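Local coordinates for chitin oligosaccahride binding protein NagB1 (PDB 7EHP) that binds N,N'-diacetylchitobiose and N,N',N''-triacetylchitotriose as an extracellular solute-binding protein, probably delivering these chitin oligosaccharides to a membrane transporter, at residues A[13-16]-A[17-21]; A[223-226]-A[227-230]. One frame throughout, in Å; residues are numbered along the deposited sequence.

Contact 1: A[13-16]-A[17-21]. With NAG (2-acetamido-2-deoxy-beta-D-glucopyranose), chain C.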
loop_
_atom_site.group_PDB
_atom_site.type_symbol
_atom_site.label_atom_id
_atom_site.label_comp_id
_atom_site.label_asym_id
_atom_site.label_seq_id
_atom_site.Cartn_x
_atom_site.Cartn_y
_atom_site.Cartn_z
ATOM N N ASP A 13 -6.686 -3.080 -15.638
ATOM C CA ASP A 13 -5.763 -1.951 -15.654
ATOM C C ASP A 13 -4.326 -2.362 -15.317
ATOM O O ASP A 13 -3.386 -1.708 -15.784
ATOM C CB ASP A 13 -6.221 -0.854 -14.683
ATOM C CG ASP A 13 -7.334 0.010 -15.250
ATOM O OD1 ASP A 13 -7.545 0.007 -16.497
ATOM O OD2 ASP A 13 -7.997 0.691 -14.441
ATOM N N VAL A 14 -4.119 -3.394 -14.488
ATOM C CA VAL A 14 -2.745 -3.799 -14.151
ATOM C C VAL A 14 -2.297 -4.996 -14.990
ATOM O O VAL A 14 -1.465 -5.800 -14.550
ATOM C CB VAL A 14 -2.571 -4.102 -12.646
ATOM C CG1 VAL A 14 -2.849 -2.851 -11.798
ATOM C CG2 VAL A 14 -3.418 -5.312 -12.190
ATOM N N ARG A 15 -2.823 -5.102 -16.213
ATOM C CA ARG A 15 -2.498 -6.229 -17.084
ATOM C C ARG A 15 -0.992 -6.382 -17.300
ATOM O O ARG A 15 -0.473 -7.505 -17.318
ATOM C CB ARG A 15 -3.230 -6.066 -18.421
ATOM C CG ARG A 15 -2.817 -7.044 -19.515
ATOM C CD ARG A 15 -3.159 -8.492 -19.179
ATOM N NE ARG A 15 -2.423 -9.425 -20.036
ATOM C CZ ARG A 15 -2.070 -10.661 -19.675
ATOM N NH1 ARG A 15 -2.402 -11.132 -18.472
ATOM N NH2 ARG A 15 -1.397 -11.434 -20.524
ATOM N N LEU A 16 -0.262 -5.277 -17.461
ATOM C CA LEU A 16 1.179 -5.421 -17.688
ATOM C C LEU A 16 1.870 -6.106 -16.510
ATOM O O LEU A 16 2.811 -6.890 -16.710
ATOM C CB LEU A 16 1.815 -4.057 -17.960
ATOM C CG LEU A 16 1.444 -3.454 -19.314
ATOM C CD1 LEU A 16 1.850 -1.990 -19.349
ATOM C CD2 LEU A 16 2.101 -4.231 -20.458
ATOM N N ARG A 17 1.399 -5.854 -15.281
ATOM C CA ARG A 17 1.982 -6.524 -14.116
ATOM C C ARG A 17 1.702 -8.026 -14.136
ATOM O O ARG A 17 2.567 -8.821 -13.750
ATOM C CB ARG A 17 1.453 -5.906 -12.822
ATOM C CG ARG A 17 1.798 -4.427 -12.655
ATOM C CD ARG A 17 1.518 -3.950 -11.241
ATOM N NE ARG A 17 2.600 -4.294 -10.322
ATOM C CZ ARG A 17 2.662 -3.881 -9.060
ATOM N NH1 ARG A 17 1.695 -3.115 -8.576
ATOM N NH2 ARG A 17 3.675 -4.239 -8.278
ATOM N N LEU A 18 0.503 -8.436 -14.571
ATOM C CA LEU A 18 0.223 -9.866 -14.681
ATOM C C LEU A 18 1.011 -10.491 -15.828
ATOM O O LEU A 18 1.557 -11.594 -15.691
ATOM C CB LEU A 18 -1.267 -10.119 -14.872
ATOM C CG LEU A 18 -1.726 -11.584 -14.981
ATOM C CD1 LEU A 18 -1.087 -12.509 -13.934
ATOM C CD2 LEU A 18 -3.248 -11.659 -14.928
ATOM N N LYS A 19 1.077 -9.800 -16.962
ATOM C CA LYS A 19 1.882 -10.279 -18.078
ATOM C C LYS A 19 3.330 -10.515 -17.656
ATOM O O LYS A 19 3.957 -11.488 -18.099
ATOM C CB LYS A 19 1.797 -9.287 -19.238
ATOM C CG LYS A 19 2.611 -9.683 -20.459
ATOM C CD LYS A 19 2.233 -11.072 -20.964
ATOM C CE LYS A 19 2.644 -11.237 -22.430
ATOM N NZ LYS A 19 4.123 -11.386 -22.527
ATOM N N MET A 20 3.870 -9.662 -16.772
ATOM C CA MET A 20 5.220 -9.902 -16.262
ATOM C C MET A 20 5.257 -11.176 -15.427
ATOM O O MET A 20 6.186 -11.982 -15.554
ATOM C CB MET A 20 5.725 -8.704 -15.452
ATOM C CG MET A 20 7.231 -8.714 -15.176
ATOM S SD MET A 20 7.913 -7.264 -14.301
ATOM C CE MET A 20 7.845 -7.832 -12.595
ATOM N N LEU A 21 4.238 -11.391 -14.587
ATOM C CA LEU A 21 4.161 -12.645 -13.836
ATOM C C LEU A 21 4.111 -13.848 -14.772
ATOM O O LEU A 21 4.740 -14.876 -14.506
ATOM C CB LEU A 21 2.935 -12.636 -12.916
ATOM C CG LEU A 21 3.147 -11.895 -11.594
ATOM C CD1 LEU A 21 1.819 -11.587 -10.895
ATOM C CD2 LEU A 21 4.075 -12.672 -10.662
HETATM C C1 NAG C . -0.345 -3.721 -4.901
HETATM C C2 NAG C . 0.726 -3.200 -3.946
HETATM C C3 NAG C . 0.183 -3.163 -2.518
HETATM C C4 NAG C . -1.195 -2.497 -2.447
HETATM C C5 NAG C . -2.110 -2.996 -3.575
HETATM C C6 NAG C . -3.451 -2.301 -3.675
HETATM C C7 NAG C . 2.912 -3.820 -4.902
HETATM C C8 NAG C . 4.098 -4.730 -4.778
HETATM N N2 NAG C . 1.937 -4.007 -4.006
HETATM O O1 NAG C . 0.169 -3.793 -6.187
HETATM O O3 NAG C . 1.131 -2.501 -1.683
HETATM O O4 NAG C . -1.813 -2.937 -1.243
HETATM O O5 NAG C . -1.469 -2.871 -4.852
HETATM O O6 NAG C . -4.324 -3.038 -4.527
HETATM O O7 NAG C . 2.838 -2.963 -5.782
#

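Contact 2: A[223-226]-A[227-230]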
loop_
_atom_site.group_PDB
_atom_site.type_symbol
_atom_site.label_atom_id
_atom_site.label_comp_id
_atom_site.label_asym_id
_atom_site.label_seq_id
_atom_site.Cartn_x
_atom_site.Cartn_y
_atom_site.Cartn_z
ATOM N N GLN A 223 -18.553 2.945 -4.004
ATOM C CA GLN A 223 -17.593 2.793 -5.091
ATOM C C GLN A 223 -16.407 1.941 -4.668
ATOM O O GLN A 223 -15.784 2.201 -3.633
ATOM C CB GLN A 223 -17.112 4.159 -5.569
ATOM C CG GLN A 223 -18.206 4.975 -6.215
ATOM C CD GLN A 223 -18.006 6.447 -5.988
ATOM O OE1 GLN A 223 -16.879 6.957 -6.086
ATOM N NE2 GLN A 223 -19.083 7.138 -5.619
ATOM N N LYS A 224 -16.080 0.952 -5.499
ATOM C CA LYS A 224 -14.883 0.136 -5.340
ATOM C C LYS A 224 -13.626 0.979 -5.561
ATOM O O LYS A 224 -13.656 2.022 -6.217
ATOM C CB LYS A 224 -14.897 -1.041 -6.333
ATOM C CG LYS A 224 -15.072 -0.639 -7.829
ATOM C CD LYS A 224 -15.312 -1.857 -8.784
ATOM C CE LYS A 224 -16.040 -1.475 -10.103
ATOM N NZ LYS A 224 -17.551 -1.493 -10.023
ATOM N N TYR A 225 -12.504 0.488 -5.025
ATOM C CA TYR A 225 -11.218 1.179 -5.095
ATOM C C TYR A 225 -10.914 1.793 -6.463
ATOM O O TYR A 225 -10.572 2.977 -6.558
ATOM C CB TYR A 225 -10.115 0.199 -4.695
ATOM C CG TYR A 225 -8.695 0.736 -4.794
ATOM C CD1 TYR A 225 -8.374 2.027 -4.368
ATOM C CD2 TYR A 225 -7.668 -0.068 -5.280
ATOM C CE1 TYR A 225 -7.054 2.507 -4.434
ATOM C CE2 TYR A 225 -6.350 0.390 -5.354
ATOM C CZ TYR A 225 -6.047 1.666 -4.930
ATOM O OH TYR A 225 -4.741 2.103 -5.007
ATOM N N ALA A 226 -11.035 1.004 -7.538
ATOM C CA ALA A 226 -10.673 1.492 -8.871
ATOM C C ALA A 226 -11.429 2.750 -9.280
ATOM O O ALA A 226 -10.945 3.502 -10.136
ATOM C CB ALA A 226 -10.925 0.412 -9.926
ATOM N N GLU A 227 -12.612 2.987 -8.719
ATOM C CA GLU A 227 -13.424 4.121 -9.150
ATOM C C GLU A 227 -12.794 5.461 -8.773
ATOM O O GLU A 227 -12.956 6.448 -9.501
ATOM C CB GLU A 227 -14.835 3.983 -8.563
ATOM C CG GLU A 227 -15.548 2.777 -9.177
ATOM C CD GLU A 227 -17.021 2.687 -8.848
ATOM O OE1 GLU A 227 -17.799 3.527 -9.346
ATOM O OE2 GLU A 227 -17.401 1.745 -8.115
ATOM N N GLN A 228 -12.053 5.522 -7.663
ATOM C CA GLN A 228 -11.341 6.766 -7.375
ATOM C C GLN A 228 -10.257 7.030 -8.410
ATOM O O GLN A 228 -10.010 8.188 -8.778
ATOM C CB GLN A 228 -10.783 6.734 -5.955
ATOM C CG GLN A 228 -9.467 6.011 -5.733
ATOM C CD GLN A 228 -8.852 6.404 -4.395
ATOM O OE1 GLN A 228 -9.575 6.683 -3.434
ATOM N NE2 GLN A 228 -7.518 6.425 -4.324
ATOM N N GLN A 229 -9.655 5.971 -8.944
ATOM C CA GLN A 229 -8.646 6.141 -9.976
ATOM C C GLN A 229 -9.286 6.522 -11.302
ATOM O O GLN A 229 -8.726 7.325 -12.058
ATOM C CB GLN A 229 -7.818 4.859 -10.094
ATOM C CG GLN A 229 -7.011 4.595 -8.809
ATOM C CD GLN A 229 -6.286 3.263 -8.789
ATOM O OE1 GLN A 229 -6.434 2.437 -9.691
ATOM N NE2 GLN A 229 -5.474 3.054 -7.762
ATOM N N TYR A 230 -10.472 5.981 -11.597
ATOM C CA TYR A 230 -11.196 6.463 -12.768
ATOM C C TYR A 230 -11.435 7.966 -12.661
ATOM O O TYR A 230 -11.106 8.725 -13.582
ATOM C CB TYR A 230 -12.532 5.739 -12.920
ATOM C CG TYR A 230 -12.515 4.228 -13.019
ATOM C CD1 TYR A 230 -11.402 3.522 -13.487
ATOM C CD2 TYR A 230 -13.654 3.504 -12.671
ATOM C CE1 TYR A 230 -11.442 2.103 -13.583
ATOM C CE2 TYR A 230 -13.696 2.115 -12.751
ATOM C CZ TYR A 230 -12.605 1.419 -13.203
ATOM O OH TYR A 230 -12.719 0.052 -13.265
#

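Contact 1: A[13-16]-A[17-21]
The backbone carbonyl of V14 receives the amide of L18 at 3.3 Å between V14 O and L18 N, the first i to i+4 bond of helix 15-31, and V14 itself takes the N-cap position. The bonds that follow keep the i to i+4 pattern: K19 N meets R15 O at 2.8 Å and almost in line, with an N-H...O angle of 174°, while M20 N bonds L16 O. This helix is the connection of a beta-alpha-beta unit between strands 3-7 and 37-41, as in the alpha/beta lobes of periplasmic-type binding proteins.

On the outer side, R15 bends at its second torsion (chi2 65°), which carries the guanidinium forward along the helix, over L18 and K19. There R15 NH1 rests 3.6 Å from L18 CG, with L18 CD2 at the edge of the group, while K19 CB lies over one face, displaced toward the rim. Two like charges thus come near each other, R15 NH2 and K19 NZ being 5.9 Å apart; R15 is salt-bridged to E22, two turns on, and K19 to D23, one turn on, which should offset the repulsion.

R17 leaves the helix in another direction. Its CB packs beside V14 O, and a bend at the third torsion (chi3 81°) brings the guanidinium to the sugar. NAG O7, the acetamido oxygen, sits at the edge of the group and in its plane. R17 NH1 donates to NAG O7 at 3.0 Å. R17 NH2 donates to NAG O7 at 2.9 Å. D44 and N284 also hydrogen-bond this sugar. Two N-H donors on one carbonyl oxygen fix the rotation of the guanidinium, and because that oxygen belongs to the N-acetyl group, the fork probably contributes to recognition of the N-acetylated sugars of chitin oligosaccharides.

Contact 2: A[223-226]-A[227-230]
A226 O is gripped by two backbone amides of the first turn of helix 225-233: Y230 N at 2.9 Å, lying in the carbonyl plane, and Q229 N through a weak bond. This is a helix N terminus in a protein of the solute-binding family, built as one half of a capping box, in which the glutamate E227 returns to the N-H of K224, just before the helix. A226 O also sits 3.3 Å above one face of the Y230 ring, offset toward its rim, and A226 CB packs against the phenol end of that ring.

With CG anti to its carbonyl carbon (chi1 -67°), the E227 chain brings the carboxylate to the backbone of 223-224, where E227 OE2 accepts K224 N at 3.0 Å from above the carboxylate plane. E227 N bonds K224 O at 2.9 Å, an ordinary i to i+3 backbone bond. A carboxylate at this end of the helix probably interacts favourably with the helix dipole. K224 NZ adds a long salt bridge to E227 OE2, and the aliphatic part of Q223 lies across the carboxylate, Q223 CG standing 3.5 Å from E227 OE1.

The opposite flank of this turn faces the sugar cleft, with the Y225 side chain about 4 Å from a bound NAG. Y225 OH and Q229 NE2 both hydrogen-bond the carboxylate of D242, which holds phenol and amide together. The amide of Q229 comes over one face of the Y225 ring, its plane turned 61° from it, so that Q229 NE2 lies 3.2 Å from Y225 CZ, whereas Q228 NE2 stands at the ring edge.

From the N terminus the chain runs through strand 3-7 and reaches contact 1, where helix 15-31 begins its passage toward strand 37-41. Some two hundred residues later contact 2 opens helix 225-233, which leads into strand 237-243. The two are in series: neither nests in nor crosses the other, and each closes only short i to i+3 or i to i+4 loops at the start of a helix. Their centres are 19 Å apart, yet they touch where D13 OD2 packs 3.8 Å from Y230 CE1. Around that meeting D13 forms salt bridges with R11 and R233, and R11 also bonds Q229, so the start of one helix is tied to the other.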